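Local coordinates for AT-less polyketide synthase (Streptomyces platensis subsp. rosaceus, PDB 4QYR), which probably catalyses decarboxylative condensation that extends the growing polyketide chain, as a ketosynthase domain of the AT-less synthase that makes isomigrastatin, at residues 41-46 with 203-209; 295-299 with 414-418. All coordinates share one frame; numbering follows the deposited sequence.

Interaction 1 (41-46 with 203-209); sequences YPGDRF and LLSVDTF
Tyr-41 lays one face of its ring against the ring of Phe-209, CE2 of the phenylalanine sitting over the rim of the phenol. The two rings meet obliquely, planes 41° apart and centres 4.4 Å apart. Pro-42, reached through a cis peptide bond, folds its CB back over the centre of the other phenol face and leaves the tyrosine held between proline and phenylalanine. With CG anti to the backbone N (chi1 -166°), the ring is aimed at the far segment, and its hydroxyl gives a hydrogen bond to the carbonyl of Leu-203, 2.7 Å from OH to O. A second donor grips the same oxygen: NH1 of Arg-45 lies 2.9 Å from Leu-203 O, with the oxygen close to the guanidinium plane. The two donors come from opposite faces of the peptide, the hydroxyl well above its plane and NH1 only tilted from it. A bend at chi3 (-64°) brings NH1 to the Leu-203 carbonyl, where it also forms a salt bridge with Glu-238, whose OE2 in turn accepts from Leu-203 N. Arg-45 CG covers the centre of one face of the Phe-46 ring, and that ring meets Leu-204 O, 3.6 Å from CZ. This buried contact lies in the N-terminal half of the ketosynthase domain, of the thiolase clan, where the loop after strand 39-40 packs on the link from strand 194-201 to helix 207-214, with helices 51-56 and 127-135 and strand 63-64 closing round both.

Interaction 2 (295-299 with 414-418); sequences IDPDS and WPLRA
Asp-296 OD2 takes the backbone N-H of Asp-298, 3.0 Å from N, while the other carboxylate oxygen, OD1, faces Trp-414 across the contact. The bond closes an Asx turn at the start of the short 3-10 segment 297-299. Its donor stands above the carboxylate plane, and the carboxylate itself is turned 73° from the indole, whose benzene part OD1 approaches obliquely, 3.7 Å from CZ2. The turn delivers Ser-299, whose CB sits over the face of Trp-414, 3.8 Å from the centroid of the five-membered ring and only 16° off its normal: a CH-pi contact with the serine methylene as the donor. The indole also reaches the backbone, CZ3 lying 4.0 Å from Asp-298 O. Beyond the serine, Arg-417 runs extended from CG to NE, carrying its guanidinium past Ser-299 to Ile-295, where NH1 meets CG2. Trp-414 CD1 lies over the rim of one guanidinium face, so tryptophan and arginine pack on each other as well as on the serine. Ser-299 OG is near NH1 and NE, but the angles are poor and no hydrogen bond is made. One water does join the backbones, accepting from Arg-417 N at 3.1 Å from its oxygen and giving a weak bond to Ser-299 O. Outside the contact, NE has a long, weak ion pair with Glu-435, and a backbone hydrogen bond between Arg-417 and Gly-301 lies where strands 302-304 and 417-423, parallel neighbours in the sheet, come together. With no direct hydrogen bond across it, the contact holds mainly by the serine, indole and guanidinium packing together, helped by the bridging water.

Overall arrangement
From the N terminus, the chain leaves strand 39-40 into the loop 41-46, and interaction 1 closes when it returns at 203-209, just past sheet strand 194-201. Only later does interaction 2 open, at 295-299 between helix 281-291 and strand 302-304; it closes at 414-418, where strand 417-423 begins. The two are therefore in series, neither nested nor crossed. The centres of interactions 1 and 2 lie about 41 Å apart and their nearest atoms about 27 Å apart, so they do not touch. Interaction 1 ties a loop to the exit of a strand in the N-terminal half of the ketosynthase; interaction 2 joins the entries of two neighbouring parallel strands later in the same domain.

Interaction 1 (41-46 with 203-209)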
# COMPACT_ATOMS: atom_id res chain seq x y z
N TYR A 41 -27.62 -13.81 0.75
CA TYR A 41 -27.40 -12.38 0.92
C TYR A 41 -28.69 -11.64 0.59
O TYR A 41 -29.36 -11.99 -0.37
CB TYR A 41 -26.25 -11.90 0.02
CG TYR A 41 -25.74 -10.52 0.36
CD1 TYR A 41 -24.88 -10.32 1.42
CD2 TYR A 41 -26.14 -9.41 -0.37
CE1 TYR A 41 -24.42 -9.05 1.73
CE2 TYR A 41 -25.69 -8.14 -0.07
CZ TYR A 41 -24.82 -7.96 0.98
OH TYR A 41 -24.37 -6.69 1.26
N PRO A 42 -29.06 -10.62 1.38
CA PRO A 42 -28.35 -10.04 2.53
C PRO A 42 -28.64 -10.67 3.89
O PRO A 42 -27.72 -10.73 4.71
CB PRO A 42 -28.85 -8.60 2.54
CG PRO A 42 -30.25 -8.70 2.00
CD PRO A 42 -30.20 -9.78 0.97
N GLY A 43 -29.87 -11.10 4.14
CA GLY A 43 -30.26 -11.49 5.48
C GLY A 43 -30.77 -10.26 6.21
O GLY A 43 -31.10 -9.25 5.57
N ASP A 44 -30.80 -10.32 7.54
CA ASP A 44 -31.36 -9.26 8.38
C ASP A 44 -30.47 -8.01 8.44
O ASP A 44 -30.79 -7.04 9.12
CB ASP A 44 -31.59 -9.79 9.80
CG ASP A 44 -30.29 -10.03 10.56
OD1 ASP A 44 -30.33 -10.03 11.82
OD2 ASP A 44 -29.24 -10.22 9.91
N ARG A 45 -29.36 -8.07 7.73
CA ARG A 45 -28.37 -7.00 7.66
C ARG A 45 -28.94 -5.60 7.45
O ARG A 45 -28.51 -4.66 8.11
CB ARG A 45 -27.40 -7.33 6.53
CG ARG A 45 -26.32 -6.32 6.30
CD ARG A 45 -25.14 -7.00 5.64
NE ARG A 45 -24.56 -8.01 6.52
CZ ARG A 45 -23.46 -8.70 6.24
NH1 ARG A 45 -22.82 -8.49 5.09
NH2 ARG A 45 -23.00 -9.61 7.11
N PHE A 46 -29.89 -5.46 6.53
CA PHE A 46 -30.38 -4.15 6.13
C PHE A 46 -31.80 -3.89 6.52
O PHE A 46 -32.37 -2.87 6.14
CB PHE A 46 -30.26 -3.96 4.62
CG PHE A 46 -28.88 -4.15 4.09
CD1 PHE A 46 -27.84 -3.39 4.58
CD2 PHE A 46 -28.63 -5.06 3.08
CE1 PHE A 46 -26.56 -3.56 4.10
CE2 PHE A 46 -27.36 -5.23 2.58
CZ PHE A 46 -26.32 -4.48 3.09
N LEU A 203 -19.15 -7.31 3.01
CA LEU A 203 -20.08 -7.06 1.92
C LEU A 203 -21.27 -6.21 2.40
O LEU A 203 -22.25 -6.74 2.91
CB LEU A 203 -20.55 -8.39 1.34
CG LEU A 203 -19.44 -9.43 1.24
CD1 LEU A 203 -20.02 -10.82 1.05
CD2 LEU A 203 -18.55 -9.11 0.08
N LEU A 204 -21.17 -4.90 2.23
CA LEU A 204 -22.11 -3.99 2.86
C LEU A 204 -22.88 -3.15 1.86
O LEU A 204 -23.61 -2.23 2.25
CB LEU A 204 -21.38 -3.09 3.86
CG LEU A 204 -20.68 -3.84 4.99
CD1 LEU A 204 -19.94 -2.89 5.92
CD2 LEU A 204 -21.66 -4.72 5.77
N SER A 205 -22.72 -3.46 0.57
CA SER A 205 -23.47 -2.75 -0.47
C SER A 205 -23.65 -3.59 -1.73
O SER A 205 -23.01 -4.63 -1.91
CB SER A 205 -22.79 -1.44 -0.85
OG SER A 205 -21.96 -1.61 -1.99
N VAL A 206 -24.51 -3.10 -2.61
CA VAL A 206 -24.85 -3.77 -3.86
C VAL A 206 -23.81 -3.57 -4.96
O VAL A 206 -23.57 -4.48 -5.76
CB VAL A 206 -26.18 -3.26 -4.39
CG1 VAL A 206 -26.64 -4.11 -5.54
CG2 VAL A 206 -27.21 -3.28 -3.30
N ASP A 207 -23.23 -2.37 -5.00
CA ASP A 207 -22.34 -1.94 -6.06
C ASP A 207 -21.43 -3.02 -6.63
O ASP A 207 -21.51 -3.32 -7.83
CB ASP A 207 -21.47 -0.78 -5.56
CG ASP A 207 -22.29 0.46 -5.23
OD1 ASP A 207 -22.32 1.40 -6.07
OD2 ASP A 207 -22.90 0.49 -4.13
N THR A 208 -20.58 -3.61 -5.80
CA THR A 208 -19.62 -4.58 -6.32
C THR A 208 -20.29 -5.89 -6.71
O THR A 208 -19.85 -6.56 -7.64
CB THR A 208 -18.50 -4.85 -5.32
OG1 THR A 208 -18.02 -3.61 -4.79
CG2 THR A 208 -17.35 -5.57 -5.99
N PHE A 209 -21.37 -6.24 -6.02
CA PHE A 209 -22.12 -7.45 -6.33
C PHE A 209 -22.60 -7.40 -7.76
O PHE A 209 -22.32 -8.29 -8.57
CB PHE A 209 -23.31 -7.62 -5.39
CG PHE A 209 -22.99 -8.35 -4.12
CD1 PHE A 209 -22.60 -9.68 -4.15
CD2 PHE A 209 -23.08 -7.70 -2.89
CE1 PHE A 209 -22.31 -10.37 -2.96
CE2 PHE A 209 -22.79 -8.38 -1.69
CZ PHE A 209 -22.40 -9.71 -1.72

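Interaction 2 (295-299 with 414-418)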
# COMPACT_ATOMS: atom_id res chain seq x y z
N ILE A 295 14.30 -23.13 -1.64
CA ILE A 295 13.50 -24.23 -1.13
C ILE A 295 13.47 -25.39 -2.11
O ILE A 295 13.35 -25.19 -3.32
CB ILE A 295 12.06 -23.80 -0.83
CG1 ILE A 295 12.03 -22.39 -0.22
CG2 ILE A 295 11.40 -24.79 0.10
CD1 ILE A 295 12.55 -22.32 1.19
N ASP A 296 13.58 -26.60 -1.59
CA ASP A 296 13.46 -27.82 -2.38
C ASP A 296 11.98 -28.14 -2.67
O ASP A 296 11.21 -28.31 -1.75
CB ASP A 296 14.12 -28.97 -1.63
CG ASP A 296 14.33 -30.19 -2.48
OD1 ASP A 296 15.29 -30.95 -2.17
OD2 ASP A 296 13.56 -30.40 -3.44
N PRO A 297 11.59 -28.23 -3.95
CA PRO A 297 10.16 -28.49 -4.20
C PRO A 297 9.67 -29.90 -3.80
O PRO A 297 8.47 -30.10 -3.59
CB PRO A 297 10.03 -28.28 -5.72
CG PRO A 297 11.41 -28.45 -6.25
CD PRO A 297 12.34 -27.96 -5.18
N ASP A 298 10.59 -30.86 -3.68
CA ASP A 298 10.25 -32.18 -3.17
C ASP A 298 9.84 -32.08 -1.72
O ASP A 298 9.33 -33.03 -1.13
CB ASP A 298 11.42 -33.15 -3.29
CG ASP A 298 11.74 -33.50 -4.73
OD1 ASP A 298 10.89 -33.25 -5.61
OD2 ASP A 298 12.85 -34.03 -4.97
N SER A 299 10.11 -30.92 -1.14
CA SER A 299 9.90 -30.62 0.26
C SER A 299 8.50 -30.08 0.56
O SER A 299 8.07 -30.07 1.71
CB SER A 299 10.99 -29.64 0.71
OG SER A 299 10.58 -28.83 1.79
N TRP A 414 11.69 -33.64 6.28
CA TRP A 414 11.54 -32.19 6.46
C TRP A 414 10.42 -31.91 7.44
O TRP A 414 9.56 -32.77 7.68
CB TRP A 414 11.21 -31.47 5.14
CG TRP A 414 12.35 -31.28 4.17
CD1 TRP A 414 13.33 -30.31 4.21
CD2 TRP A 414 12.60 -32.06 3.00
NE1 TRP A 414 14.18 -30.46 3.13
CE2 TRP A 414 13.75 -31.52 2.38
CE3 TRP A 414 11.97 -33.16 2.41
CZ2 TRP A 414 14.28 -32.05 1.20
CZ3 TRP A 414 12.49 -33.68 1.25
CH2 TRP A 414 13.64 -33.12 0.66
N PRO A 415 10.41 -30.70 8.01
CA PRO A 415 9.19 -30.21 8.65
C PRO A 415 8.09 -30.09 7.60
O PRO A 415 8.40 -29.96 6.41
CB PRO A 415 9.59 -28.82 9.17
CG PRO A 415 10.79 -28.43 8.34
CD PRO A 415 11.51 -29.72 8.11
N LEU A 416 6.83 -30.17 8.01
CA LEU A 416 5.74 -29.93 7.08
C LEU A 416 5.92 -28.57 6.42
O LEU A 416 6.23 -27.59 7.10
CB LEU A 416 4.40 -30.01 7.80
CG LEU A 416 3.79 -31.37 8.12
CD1 LEU A 416 4.70 -32.21 8.96
CD2 LEU A 416 2.47 -31.17 8.84
N ARG A 417 5.75 -28.50 5.11
CA ARG A 417 5.84 -27.23 4.38
C ARG A 417 4.67 -27.08 3.42
O ARG A 417 4.09 -28.06 2.98
CB ARG A 417 7.15 -27.14 3.60
CG ARG A 417 8.39 -27.29 4.44
CD ARG A 417 9.57 -26.68 3.73
NE ARG A 417 10.79 -26.85 4.50
CZ ARG A 417 12.00 -26.89 3.96
NH1 ARG A 417 12.15 -26.78 2.65
NH2 ARG A 417 13.07 -27.06 4.74
N ALA A 418 4.33 -25.85 3.08
CA ALA A 418 3.21 -25.63 2.19
C ALA A 418 3.32 -24.30 1.48
O ALA A 418 4.00 -23.38 1.94
CB ALA A 418 1.92 -25.70 2.95
O HOH W 1 5.95 -31.46 4.08